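Local structure of putative dimetal phosphatase (Danio rerio, 2NXF) at residues 3-8 with 138-143; 45-50 with 296-301; 53-58 with 84-89; 145-150 with 203-208. The protein probably hydrolyses ADP-ribose and CDP-alcohols such as CDP-choline at a dinuclear metal centre, releasing AMP or CMP. All coordinates share one frame; numbering follows the deposited sequence.

In the fold
Three of the four contacts gather round strand 6-11. Interaction 1 joins its start to a turn of the opposing sheet, interaction 2 packs a helix on its neighbour 295-301, and interaction 3 lies on strand 54-57, its neighbour on the other side. Interactions 1 and 2 meet where F8 O lies 2.8 Å from A299 N; interactions 1 and 3 meet at T7 O and Q53 N, also 2.8 Å apart. W47 touches V55 and C86, and the centres of interactions 2 and 3 are about 10 Å apart. Interaction 4 belongs to the second sheet, its centre about 27 Å from that of interaction 2. The D148 side chain is about 8 Å from that of H228, a zinc ligand.

Interaction 1 (3-8 with 138-143); sequences DPVFTF and PAPNFR
The two sheets of the calcineurin-like beta sandwich meet here at one end, where V5 and F6, at the start of strand 6-11, pack on P138, A139 and F142 at the hairpin between strands 134-139 and 142-146. V5 and F6 both face L301 in a classic beta bulge, and both side chains start out toward the 138-143 segment. P138 CB lies over one face of F6, 3.7 Å from the ring centroid and 23° off the normal, which makes a CH-pi contact. It is displaced toward the rim, and F6 CZ is the closest ring atom to P138 CB at 3.4 Å. The pyrrolidine and phenyl side chains cross at about a right angle. A139 fills the middle: its CB is 3.9 Å from F6 CB and 3.8 Å from V5 CG1. With V5 CG1 anti to the backbone N (chi1 178°), this methyl also arrives 3.9 Å from F142 CE2, so one branch touches both ends of the turn. That turn, A139 to F142, is type II, with N141 at positive phi, and is closed by F142 N donating to A139 O at 3.1 Å. The meeting across the segments is thus carried by apolar groups. Strand 295-301 runs beside 6-11 and sends L301 against F142, while C54 of strand 54-57 touches F6; on the hairpin side, N141 is joined to R222 of strand 222-227, the next parallel strand, by backbone hydrogen bonding.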
loop_
_atom_site.group_PDB
_atom_site.type_symbol
_atom_site.label_atom_id
_atom_site.label_comp_id
_atom_site.label_asym_id
_atom_site.label_seq_id
_atom_site.Cartn_x
_atom_site.Cartn_y
_atom_site.Cartn_z
ATOM N N ASP A 3 -1.716 27.760 -4.940
ATOM C CA ASP A 3 -0.353 27.438 -4.388
ATOM C C ASP A 3 -0.373 26.282 -3.358
ATOM O O ASP A 3 -0.900 26.463 -2.252
ATOM C CB ASP A 3 0.237 28.703 -3.754
ATOM C CG ASP A 3 1.632 28.477 -3.159
ATOM O OD1 ASP A 3 2.330 27.514 -3.554
ATOM O OD2 ASP A 3 2.036 29.276 -2.292
ATOM N N PRO A 4 0.232 25.110 -3.696
ATOM C CA PRO A 4 0.079 23.929 -2.811
ATOM C C PRO A 4 0.861 23.999 -1.500
ATOM O O PRO A 4 1.957 24.568 -1.456
ATOM C CB PRO A 4 0.577 22.752 -3.666
ATOM C CG PRO A 4 1.410 23.329 -4.724
ATOM C CD PRO A 4 1.064 24.800 -4.879
ATOM N N VAL A 5 0.263 23.455 -0.442
ATOM C CA VAL A 5 0.903 23.356 0.862
ATOM C C VAL A 5 1.985 22.273 0.831
ATOM O O VAL A 5 3.023 22.399 1.494
ATOM C CB VAL A 5 -0.136 23.028 1.972
ATOM C CG1 VAL A 5 0.534 22.865 3.332
ATOM C CG2 VAL A 5 -1.203 24.112 2.044
ATOM N N PHE A 6 1.730 21.200 0.078
ATOM C CA PHE A 6 2.626 20.056 0.050
ATOM C C PHE A 6 2.401 19.275 -1.236
ATOM O O PHE A 6 1.279 19.212 -1.732
ATOM C CB PHE A 6 2.347 19.151 1.264
ATOM C CG PHE A 6 3.415 18.114 1.527
ATOM C CD1 PHE A 6 4.664 18.486 2.043
ATOM C CD2 PHE A 6 3.161 16.764 1.299
ATOM C CE1 PHE A 6 5.644 17.493 2.301
ATOM C CE2 PHE A 6 4.134 15.781 1.550
ATOM C CZ PHE A 6 5.376 16.158 2.050
ATOM N N THR A 7 3.467 18.672 -1.753
ATOM C CA THR A 7 3.427 17.980 -3.051
ATOM C C THR A 7 4.201 16.676 -2.903
ATOM O O THR A 7 5.328 16.680 -2.414
ATOM C CB THR A 7 4.110 18.845 -4.154
ATOM O OG1 THR A 7 3.432 20.107 -4.306
ATOM C CG2 THR A 7 4.115 18.108 -5.482
ATOM N N PHE A 8 3.601 15.548 -3.295
ATOM C CA PHE A 8 4.295 14.261 -3.117
ATOM C C PHE A 8 4.006 13.301 -4.261
ATOM O O PHE A 8 2.928 13.346 -4.834
ATOM C CB PHE A 8 3.993 13.620 -1.762
ATOM C CG PHE A 8 2.537 13.271 -1.536
ATOM C CD1 PHE A 8 2.091 11.953 -1.636
ATOM C CD2 PHE A 8 1.623 14.271 -1.180
ATOM C CE1 PHE A 8 0.753 11.634 -1.394
ATOM C CE2 PHE A 8 0.282 13.973 -0.954
ATOM C CZ PHE A 8 -0.151 12.661 -1.062
ATOM N N PRO A 138 3.821 16.055 7.517
ATOM C CA PRO A 138 4.728 16.574 6.489
ATOM C C PRO A 138 4.612 18.087 6.274
ATOM O O PRO A 138 5.522 18.706 5.701
ATOM C CB PRO A 138 4.257 15.841 5.230
ATOM C CG PRO A 138 2.777 15.652 5.445
ATOM C CD PRO A 138 2.636 15.396 6.930
ATOM N N ALA A 139 3.509 18.680 6.738
ATOM C CA ALA A 139 3.170 20.075 6.450
ATOM C C ALA A 139 2.072 20.504 7.413
ATOM O O ALA A 139 1.301 19.652 7.874
ATOM C CB ALA A 139 2.680 20.207 5.007
ATOM N N PRO A 140 1.971 21.814 7.698
ATOM C CA PRO A 140 0.983 22.291 8.664
ATOM C C PRO A 140 -0.434 21.844 8.306
ATOM O O PRO A 140 -0.846 21.993 7.153
ATOM C CB PRO A 140 1.103 23.822 8.560
ATOM C CG PRO A 140 2.506 24.049 8.111
ATOM C CD PRO A 140 2.768 22.931 7.144
ATOM N N ASN A 141 -1.147 21.285 9.291
ATOM C CA ASN A 141 -2.556 20.868 9.150
ATOM C C ASN A 141 -2.769 19.566 8.368
ATOM O O ASN A 141 -3.915 19.229 8.037
ATOM C CB ASN A 141 -3.431 21.987 8.538
ATOM C CG ASN A 141 -3.292 23.315 9.270
ATOM O OD1 ASN A 141 -2.935 24.339 8.673
ATOM N ND2 ASN A 141 -3.578 23.309 10.562
ATOM N N PHE A 142 -1.679 18.870 8.051
ATOM C CA PHE A 142 -1.751 17.566 7.361
ATOM C C PHE A 142 -1.015 16.494 8.111
ATOM O O PHE A 142 -0.005 16.769 8.787
ATOM C CB PHE A 142 -1.208 17.661 5.929
ATOM C CG PHE A 142 -2.050 18.518 5.045
ATOM C CD1 PHE A 142 -3.178 17.987 4.435
ATOM C CD2 PHE A 142 -1.748 19.870 4.854
ATOM C CE1 PHE A 142 -3.999 18.788 3.642
ATOM C CE2 PHE A 142 -2.558 20.679 4.044
ATOM C CZ PHE A 142 -3.680 20.132 3.445
ATOM N N ARG A 143 -1.527 15.270 8.008
ATOM C CA ARG A 143 -0.900 14.149 8.698
ATOM C C ARG A 143 -0.931 12.944 7.777
ATOM O O ARG A 143 -1.937 12.722 7.113
ATOM C CB ARG A 143 -1.599 13.850 10.023
ATOM C CG ARG A 143 -0.782 12.817 10.855
ATOM C CD ARG A 143 -1.087 12.901 12.310
ATOM N NE ARG A 143 -0.831 14.244 12.810
ATOM C CZ ARG A 143 0.326 14.650 13.328
ATOM N NH1 ARG A 143 1.357 13.810 13.445
ATOM N NH2 ARG A 143 0.446 15.892 13.739
#

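Interaction 2 (45-50 with 296-301)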
loop_
_atom_site.group_PDB
_atom_site.type_symbol
_atom_site.label_atom_id
_atom_site.label_comp_id
_atom_site.label_asym_id
_atom_site.label_seq_id
_atom_site.Cartn_x
_atom_site.Cartn_y
_atom_site.Cartn_z
ATOM N N LEU A 45 12.164 10.798 -12.732
ATOM C CA LEU A 45 12.494 11.959 -13.561
ATOM C C LEU A 45 11.412 13.046 -13.477
ATOM O O LEU A 45 11.724 14.230 -13.285
ATOM C CB LEU A 45 12.701 11.507 -15.010
ATOM C CG LEU A 45 13.139 12.524 -16.045
ATOM C CD1 LEU A 45 14.345 13.308 -15.556
ATOM C CD2 LEU A 45 13.478 11.790 -17.352
ATOM N N GLN A 46 10.147 12.638 -13.597
ATOM C CA GLN A 46 9.023 13.578 -13.533
ATOM C C GLN A 46 8.888 14.228 -12.146
ATOM O O GLN A 46 8.725 15.448 -12.053
ATOM C CB GLN A 46 7.713 12.924 -13.998
ATOM C CG GLN A 46 7.777 12.461 -15.465
ATOM C CD GLN A 46 6.401 12.209 -16.093
ATOM O OE1 GLN A 46 5.460 13.004 -15.921
ATOM N NE2 GLN A 46 6.288 11.110 -16.849
ATOM N N TRP A 47 9.028 13.435 -11.086
ATOM C CA TRP A 47 8.934 13.950 -9.710
ATOM C C TRP A 47 10.054 14.934 -9.409
ATOM O O TRP A 47 9.857 15.896 -8.665
ATOM C CB TRP A 47 8.987 12.812 -8.701
ATOM C CG TRP A 47 7.765 11.940 -8.700
ATOM C CD1 TRP A 47 6.478 12.312 -8.977
ATOM C CD2 TRP A 47 7.724 10.544 -8.372
ATOM N NE1 TRP A 47 5.633 11.219 -8.848
ATOM C CE2 TRP A 47 6.381 10.128 -8.474
ATOM C CE3 TRP A 47 8.705 9.597 -8.021
ATOM C CZ2 TRP A 47 5.986 8.803 -8.214
ATOM C CZ3 TRP A 47 8.302 8.268 -7.756
ATOM C CH2 TRP A 47 6.961 7.897 -7.865
ATOM N N ARG A 48 11.228 14.697 -9.990
ATOM C CA ARG A 48 12.347 15.627 -9.843
ATOM C C ARG A 48 12.013 16.981 -10.457
ATOM O O ARG A 48 12.242 18.022 -9.837
ATOM C CB ARG A 48 13.625 15.057 -10.471
ATOM C CG ARG A 48 14.266 13.949 -9.646
ATOM C CD ARG A 48 15.508 13.362 -10.339
ATOM N NE ARG A 48 16.537 14.356 -10.643
ATOM C CZ ARG A 48 17.334 14.939 -9.745
ATOM N NH1 ARG A 48 17.237 14.647 -8.450
ATOM N NH2 ARG A 48 18.239 15.820 -10.145
ATOM N N ARG A 49 11.453 16.970 -11.667
ATOM C CA ARG A 49 11.070 18.222 -12.352
ATOM C C ARG A 49 10.035 19.009 -11.549
ATOM O O ARG A 49 10.051 20.251 -11.498
ATOM C CB ARG A 49 10.489 17.916 -13.735
ATOM C CG ARG A 49 11.498 17.613 -14.822
ATOM C CD ARG A 49 10.776 17.579 -16.171
ATOM N NE ARG A 49 11.558 16.881 -17.191
ATOM C CZ ARG A 49 11.356 15.620 -17.573
ATOM N NH1 ARG A 49 10.377 14.892 -17.048
ATOM N NH2 ARG A 49 12.137 15.087 -18.504
ATOM N N GLU A 50 9.141 18.258 -10.921
ATOM C CA GLU A 50 8.051 18.799 -10.113
ATOM C C GLU A 50 8.536 19.343 -8.760
ATOM O O GLU A 50 7.763 19.985 -8.047
ATOM C CB GLU A 50 6.991 17.690 -9.891
ATOM C CG GLU A 50 6.155 17.477 -11.164
ATOM C CD GLU A 50 5.236 16.260 -11.128
ATOM O OE1 GLU A 50 5.437 15.359 -10.310
ATOM O OE2 GLU A 50 4.339 16.191 -11.996
ATOM N N PHE A 296 1.559 6.132 -12.429
ATOM C CA PHE A 296 2.004 6.772 -11.212
ATOM C C PHE A 296 1.260 8.092 -11.106
ATOM O O PHE A 296 0.483 8.455 -11.995
ATOM C CB PHE A 296 3.540 6.978 -11.182
ATOM C CG PHE A 296 4.030 8.139 -12.022
ATOM C CD1 PHE A 296 4.385 9.361 -11.431
ATOM C CD2 PHE A 296 4.162 8.007 -13.401
ATOM C CE1 PHE A 296 4.845 10.445 -12.218
ATOM C CE2 PHE A 296 4.641 9.082 -14.197
ATOM C CZ PHE A 296 4.970 10.298 -13.604
ATOM N N ALA A 297 1.467 8.795 -10.003
ATOM C CA ALA A 297 0.810 10.083 -9.850
ATOM C C ALA A 297 1.667 11.053 -9.043
ATOM O O ALA A 297 2.661 10.652 -8.400
ATOM C CB ALA A 297 -0.547 9.881 -9.170
ATOM N N THR A 298 1.232 12.301 -9.033
ATOM C CA THR A 298 1.732 13.307 -8.108
ATOM C C THR A 298 0.513 13.941 -7.456
ATOM O O THR A 298 -0.445 14.300 -8.147
ATOM C CB THR A 298 2.549 14.384 -8.831
ATOM O OG1 THR A 298 3.591 13.747 -9.587
ATOM C CG2 THR A 298 3.168 15.358 -7.821
ATOM N N ALA A 299 0.560 14.084 -6.137
ATOM C CA ALA A 299 -0.551 14.669 -5.411
ATOM C C ALA A 299 -0.159 16.031 -4.883
ATOM O O ALA A 299 0.967 16.233 -4.407
ATOM C CB ALA A 299 -0.997 13.758 -4.270
ATOM N N TYR A 300 -1.107 16.954 -4.984
ATOM C CA TYR A 300 -0.936 18.322 -4.535
ATOM C C TYR A 300 -1.986 18.614 -3.462
ATOM O O TYR A 300 -3.179 18.548 -3.732
ATOM C CB TYR A 300 -1.112 19.279 -5.723
ATOM C CG TYR A 300 -0.077 19.097 -6.815
ATOM C CD1 TYR A 300 1.041 19.926 -6.865
ATOM C CD2 TYR A 300 -0.214 18.105 -7.786
ATOM C CE1 TYR A 300 2.005 19.778 -7.850
ATOM C CE2 TYR A 300 0.753 17.947 -8.794
ATOM C CZ TYR A 300 1.864 18.795 -8.800
ATOM O OH TYR A 300 2.835 18.674 -9.772
ATOM N N LEU A 301 -1.526 18.942 -2.253
ATOM C CA LEU A 301 -2.400 19.317 -1.158
ATOM C C LEU A 301 -2.463 20.835 -1.094
ATOM O O LEU A 301 -1.454 21.496 -0.849
ATOM C CB LEU A 301 -1.884 18.745 0.171
ATOM C CG LEU A 301 -1.880 17.217 0.272
ATOM C CD1 LEU A 301 -1.098 16.779 1.516
ATOM C CD2 LEU A 301 -3.314 16.664 0.299
HETATM O O HOH W 1 5.270 20.729 -8.616
HETATM O O HOH W 2 1.655 16.531 -12.082
#
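The short helical piece 45-49 runs almost parallel to strand 296-301, with axes 9.8 Å apart at closest and 19° between their directions, and W47 and E50 reach down to F296, A297 and T298. W47 CG is anti to its own carbonyl carbon (chi1 -70°), which helps bring the indole to the strand although CB starts off to one side. There NE1 donates to A297 O at 3.1 Å; the oxygen sits close to the indole plane, while the N-H comes from well above the carbonyl plane. F296 turns its edge to the W47 face in an offset edge-to-face pair, planes at 85° and the five-membered ring centroid 5.1 Å from that of F296. At the edge of the F296 ring, Q46 CD lies 3.4 Å from F296 CZ with its amide perpendicular to the ring; the amide itself is held by D42 and R311. T298 OG1 donates to the syn side of E50 OE1 at 2.6 Å, and R311 ties both groups, bonding T298 OG1 and forming a salt bridge with E50 OE2. A leucine in place of W47 would probably leave A297 O without this donor and F296 without the ring face its edge meets. Such packing is that of a beta-alpha-beta crossover, helix 35-49 linking parallel strands 6-11 and 54-57 and here also covering 295-301, the antiparallel neighbour of 6-11.

Interaction 3 (53-58 with 84-89); sequences QCVVQL and DACSVD. With EOH (ethanol), chain G.
The flat group that matters is the D89 carbonyl: V55 N approaches D89 O within the carbonyl plane at 3.0 Å, with a C=O...N angle of 158°. V88 supplies most of the apolar contact. With CG1 anti to the carbonyl carbon (chi1 -69°), CG2 falls between the backbone N and the carbonyl carbon, which lays this methyl against C54 CA at 3.8 Å and, more loosely, near V55 CG2 at 4.4 Å. The other branch, CG1, turns to a bound ethanol, probably from the crystallisation liquor, whose C2 lies 3.5 Å away. The ethanol is held at its polar end as well, its O donating to C86 O at 2.6 Å. Beside the direct bond, a water closes the gap between the backbones, donating to Q53 O and accepting from D89 N at 2.8 Å. Replacing V88 with a glycine would probably open a gap over C54 and strip the ethanol carbons of the methyl they rest on. S87, at positive phi, ends the helical run, and S87 N is bonded to D84 O in a type I turn that redirects the chain toward the sheet. This is the return leg of a beta-alpha-beta crossover: strand 54-57 leads to helix 72-84, and strand 89-92 then comes back parallel beside it at the sheet edge. Strand 6-11 flanks 54-57 on its other side, and W47 of helix 35-49 packs on both V55 and C86.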
loop_
_atom_site.group_PDB
_atom_site.type_symbol
_atom_site.label_atom_id
_atom_site.label_comp_id
_atom_site.label_asym_id
_atom_site.label_seq_id
_atom_site.Cartn_x
_atom_site.Cartn_y
_atom_site.Cartn_z
ATOM N N GLN A 53 8.126 16.956 -2.539
ATOM C CA GLN A 53 8.725 17.032 -1.211
ATOM C C GLN A 53 8.977 15.661 -0.588
ATOM O O GLN A 53 9.773 15.542 0.346
ATOM C CB GLN A 53 7.882 17.920 -0.301
ATOM C CG GLN A 53 8.008 19.397 -0.655
ATOM C CD GLN A 53 6.833 20.218 -0.188
ATOM O OE1 GLN A 53 5.793 20.264 -0.846
ATOM N NE2 GLN A 53 6.996 20.897 0.944
ATOM N N CYS A 54 8.295 14.641 -1.112
ATOM C CA CYS A 54 8.550 13.235 -0.762
ATOM C C CYS A 54 7.837 12.331 -1.760
ATOM O O CYS A 54 7.147 12.811 -2.655
ATOM C CB CYS A 54 8.124 12.904 0.679
ATOM S SG CYS A 54 6.341 12.770 0.961
ATOM N N VAL A 55 8.056 11.029 -1.621
ATOM C CA VAL A 55 7.369 10.039 -2.426
ATOM C C VAL A 55 6.806 9.021 -1.439
ATOM O O VAL A 55 7.451 8.719 -0.436
ATOM C CB VAL A 55 8.337 9.347 -3.429
ATOM C CG1 VAL A 55 7.650 8.199 -4.174
ATOM C CG2 VAL A 55 8.929 10.398 -4.434
ATOM N N VAL A 56 5.608 8.520 -1.708
ATOM C CA VAL A 56 5.073 7.360 -0.986
ATOM C C VAL A 56 4.867 6.235 -1.987
ATOM O O VAL A 56 4.188 6.415 -3.009
ATOM C CB VAL A 56 3.738 7.669 -0.273
ATOM C CG1 VAL A 56 3.314 6.463 0.575
ATOM C CG2 VAL A 56 3.851 8.923 0.612
ATOM N N GLN A 57 5.482 5.087 -1.726
ATOM C CA GLN A 57 5.247 3.941 -2.619
ATOM C C GLN A 57 4.524 2.867 -1.823
ATOM O O GLN A 57 4.882 2.581 -0.670
ATOM C CB GLN A 57 6.513 3.448 -3.327
ATOM C CG GLN A 57 7.583 2.837 -2.436
ATOM C CD GLN A 57 7.378 1.336 -2.162
ATOM O OE1 GLN A 57 6.503 0.672 -2.732
ATOM N NE2 GLN A 57 8.224 0.800 -1.290
ATOM N N LEU A 58 3.511 2.289 -2.462
ATOM C CA LEU A 58 2.469 1.536 -1.786
ATOM C C LEU A 58 2.762 0.031 -1.632
ATOM O O LEU A 58 1.876 -0.741 -1.233
ATOM C CB LEU A 58 1.130 1.759 -2.515
ATOM C CG LEU A 58 0.306 3.018 -2.135
ATOM C CD1 LEU A 58 -0.160 2.934 -0.666
ATOM C CD2 LEU A 58 1.095 4.261 -2.355
ATOM N N ASP A 84 16.591 6.554 -5.152
ATOM C CA ASP A 84 17.573 7.471 -4.548
ATOM C C ASP A 84 17.875 8.683 -5.431
ATOM O O ASP A 84 18.234 9.751 -4.926
ATOM C CB ASP A 84 18.871 6.734 -4.224
ATOM C CG ASP A 84 18.758 5.857 -2.999
ATOM O OD1 ASP A 84 17.799 6.007 -2.212
ATOM O OD2 ASP A 84 19.638 4.991 -2.821
ATOM N N ALA A 85 17.742 8.502 -6.744
ATOM C CA ALA A 85 17.965 9.569 -7.721
ATOM C C ALA A 85 16.992 10.739 -7.549
ATOM O O ALA A 85 17.259 11.833 -8.048
ATOM C CB ALA A 85 17.884 9.007 -9.139
ATOM N N CYS A 86 15.872 10.512 -6.850
ATOM C CA CYS A 86 14.872 11.564 -6.637
ATOM C C CYS A 86 15.318 12.601 -5.603
ATOM O O CYS A 86 14.792 13.720 -5.573
ATOM C CB CYS A 86 13.525 10.967 -6.228
ATOM S SG CYS A 86 12.098 11.971 -6.729
ATOM N N SER A 87 16.270 12.219 -4.747
ATOM C CA SER A 87 16.852 13.124 -3.736
ATOM C C SER A 87 15.888 13.674 -2.672
ATOM O O SER A 87 16.141 14.734 -2.098
ATOM C CB SER A 87 17.607 14.283 -4.411
ATOM O OG SER A 87 18.547 13.807 -5.359
ATOM N N VAL A 88 14.780 12.970 -2.420
ATOM C CA VAL A 88 13.893 13.330 -1.307
ATOM C C VAL A 88 13.491 12.080 -0.539
ATOM O O VAL A 88 13.721 10.964 -1.004
ATOM C CB VAL A 88 12.603 14.099 -1.747
ATOM C CG1 VAL A 88 12.937 15.510 -2.258
ATOM C CG2 VAL A 88 11.793 13.296 -2.745
ATOM N N ASP A 89 12.885 12.276 0.626
ATOM C CA ASP A 89 12.422 11.168 1.453
ATOM C C ASP A 89 11.441 10.312 0.676
ATOM O O ASP A 89 10.521 10.842 0.045
ATOM C CB ASP A 89 11.692 11.679 2.702
ATOM C CG ASP A 89 12.620 12.280 3.743
ATOM O OD1 ASP A 89 13.864 12.130 3.647
ATOM O OD2 ASP A 89 12.085 12.921 4.682
HETATM C C1 EOH G . 12.743 16.274 -5.768
HETATM C C2 EOH G . 12.586 17.604 -5.028
HETATM O O EOH G . 14.055 16.117 -6.286
HETATM O O HOH W 3 12.467 14.893 1.638
#

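Interaction 4 (145-150 with 203-208); sequences VLLDAY and EQQLQW
D148 N donates to Q205 OE1 at 2.8 Å, the shortest polar bond here and nearly straight at 173°. The Q205 amide answers with its other end, NE2 giving a hydrogen to D148 O at 3.0 Å, so one side chain grips both backbone polar atoms of D148. The setting is a beta-alpha-beta crossover, in which helix 203-219 packs on the sheet between parallel strands 142-146 and 222-227. Q205 is stretched fully out from the helix, CG anti to the backbone N (chi1 -172°); bonds at both ends, with D151 also bound to NE2, should hold the amide in this rotation. The D148 carboxylate has partners of its own: OD1 accepts from Y150 N at 3.3 Å in an Asx turn, and OD2 meets R104 in a salt bridge and the backbone N of Y132. The loop thus shaped lies near the metal centre, the D148 side chain being about 8 Å from that of the zinc ligand H228. One turn along the helix, W208 brings the far end of its six-membered ring to the strand, with L147 CD2 at the ring edge 3.8 Å from CZ3, and V145 CG1 meeting CH2 obliquely at 3.7 Å.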
loop_
_atom_site.group_PDB
_atom_site.type_symbol
_atom_site.label_atom_id
_atom_site.label_comp_id
_atom_site.label_asym_id
_atom_site.label_seq_id
_atom_site.Cartn_x
_atom_site.Cartn_y
_atom_site.Cartn_z
ATOM N N VAL A 145 -0.373 8.728 7.610
ATOM C CA VAL A 145 -0.365 7.529 8.441
ATOM C C VAL A 145 -0.082 6.367 7.496
ATOM O O VAL A 145 -0.780 6.208 6.484
ATOM C CB VAL A 145 -1.735 7.301 9.137
ATOM C CG1 VAL A 145 -1.711 6.013 9.982
ATOM C CG2 VAL A 145 -2.125 8.515 10.019
ATOM N N LEU A 146 0.940 5.570 7.797
ATOM C CA LEU A 146 1.236 4.376 7.010
ATOM C C LEU A 146 0.869 3.189 7.872
ATOM O O LEU A 146 1.329 3.106 9.027
ATOM C CB LEU A 146 2.734 4.281 6.662
ATOM C CG LEU A 146 3.175 4.897 5.325
ATOM C CD1 LEU A 146 3.146 6.411 5.452
ATOM C CD2 LEU A 146 4.584 4.393 4.929
ATOM N N LEU A 147 0.047 2.299 7.312
ATOM C CA LEU A 147 -0.441 1.126 8.036
ATOM C C LEU A 147 0.235 -0.147 7.565
ATOM O O LEU A 147 0.792 -0.196 6.443
ATOM C CB LEU A 147 -1.956 0.981 7.836
ATOM C CG LEU A 147 -2.852 2.145 8.286
ATOM C CD1 LEU A 147 -4.317 1.786 8.039
ATOM C CD2 LEU A 147 -2.579 2.480 9.756
ATOM N N ASP A 148 0.168 -1.167 8.436
ATOM C CA ASP A 148 0.760 -2.477 8.233
ATOM C C ASP A 148 -0.396 -3.484 8.013
ATOM O O ASP A 148 -0.960 -4.040 8.968
ATOM C CB ASP A 148 1.563 -2.838 9.504
ATOM C CG ASP A 148 2.310 -4.169 9.402
ATOM O OD1 ASP A 148 2.178 -4.913 8.397
ATOM O OD2 ASP A 148 3.052 -4.445 10.364
ATOM N N ALA A 149 -0.731 -3.710 6.743
ATOM C CA ALA A 149 -1.878 -4.551 6.410
ATOM C C ALA A 149 -1.582 -6.057 6.554
ATOM O O ALA A 149 -2.492 -6.878 6.346
ATOM C CB ALA A 149 -2.360 -4.251 4.981
ATOM N N TYR A 150 -0.337 -6.399 6.899
ATOM C CA TYR A 150 0.073 -7.793 7.180
ATOM C C TYR A 150 0.443 -8.018 8.647
ATOM O O TYR A 150 1.090 -8.996 8.998
ATOM C CB TYR A 150 1.188 -8.256 6.217
ATOM C CG TYR A 150 0.649 -8.281 4.810
ATOM C CD1 TYR A 150 0.075 -9.445 4.277
ATOM C CD2 TYR A 150 0.604 -7.101 4.041
ATOM C CE1 TYR A 150 -0.470 -9.455 3.001
ATOM C CE2 TYR A 150 0.057 -7.100 2.767
ATOM C CZ TYR A 150 -0.495 -8.273 2.258
ATOM O OH TYR A 150 -1.044 -8.309 0.991
ATOM N N GLU A 203 -6.024 -5.432 16.608
ATOM C CA GLU A 203 -6.755 -4.550 17.490
ATOM C C GLU A 203 -5.811 -3.438 17.992
ATOM O O GLU A 203 -6.202 -2.263 18.095
ATOM C CB GLU A 203 -7.357 -5.358 18.649
ATOM C CG GLU A 203 -8.048 -4.533 19.690
ATOM C CD GLU A 203 -8.469 -5.385 20.873
ATOM O OE1 GLU A 203 -7.583 -5.863 21.622
ATOM O OE2 GLU A 203 -9.687 -5.584 21.059
ATOM N N GLN A 204 -4.562 -3.810 18.294
ATOM C CA GLN A 204 -3.596 -2.827 18.787
ATOM C C GLN A 204 -3.367 -1.743 17.731
ATOM O O GLN A 204 -3.347 -0.521 18.039
ATOM C CB GLN A 204 -2.276 -3.499 19.165
ATOM C CG GLN A 204 -1.216 -2.507 19.643
ATOM C CD GLN A 204 0.048 -3.180 20.157
ATOM O OE1 GLN A 204 0.291 -4.369 19.925
ATOM N NE2 GLN A 204 0.857 -2.417 20.860
ATOM N N GLN A 205 -3.204 -2.182 16.475
ATOM C CA GLN A 205 -2.992 -1.223 15.384
ATOM C C GLN A 205 -4.227 -0.341 15.156
ATOM O O GLN A 205 -4.107 0.869 14.930
ATOM C CB GLN A 205 -2.577 -1.920 14.086
ATOM C CG GLN A 205 -2.167 -0.895 12.997
ATOM C CD GLN A 205 -1.723 -1.493 11.683
ATOM O OE1 GLN A 205 -1.430 -0.744 10.746
ATOM N NE2 GLN A 205 -1.655 -2.838 11.598
ATOM N N LEU A 206 -5.415 -0.938 15.201
ATOM C CA LEU A 206 -6.645 -0.148 14.984
ATOM C C LEU A 206 -6.885 0.866 16.094
ATOM O O LEU A 206 -7.386 1.973 15.839
ATOM C CB LEU A 206 -7.873 -1.058 14.873
ATOM C CG LEU A 206 -7.863 -1.950 13.631
ATOM C CD1 LEU A 206 -8.901 -3.092 13.837
ATOM C CD2 LEU A 206 -8.153 -1.173 12.379
ATOM N N GLN A 207 -6.568 0.479 17.332
ATOM C CA GLN A 207 -6.722 1.375 18.482
ATOM C C GLN A 207 -5.798 2.583 18.322
ATOM O O GLN A 207 -6.183 3.721 18.614
ATOM C CB GLN A 207 -6.470 0.617 19.792
ATOM C CG GLN A 207 -7.658 -0.292 20.151
ATOM C CD GLN A 207 -7.471 -1.107 21.427
ATOM O OE1 GLN A 207 -6.343 -1.419 21.830
ATOM N NE2 GLN A 207 -8.584 -1.474 22.059
ATOM N N TRP A 208 -4.586 2.339 17.826
ATOM C CA TRP A 208 -3.655 3.434 17.566
ATOM C C TRP A 208 -4.136 4.346 16.420
ATOM O O TRP A 208 -4.133 5.573 16.550
ATOM C CB TRP A 208 -2.257 2.870 17.288
ATOM C CG TRP A 208 -1.239 3.823 16.704
ATOM C CD1 TRP A 208 -0.421 4.705 17.382
ATOM C CD2 TRP A 208 -0.883 3.939 15.319
ATOM N NE1 TRP A 208 0.400 5.371 16.493
ATOM C CE2 TRP A 208 0.139 4.916 15.224
ATOM C CE3 TRP A 208 -1.335 3.310 14.149
ATOM C CZ2 TRP A 208 0.704 5.287 14.008
ATOM C CZ3 TRP A 208 -0.766 3.680 12.922
ATOM C CH2 TRP A 208 0.246 4.655 12.867
#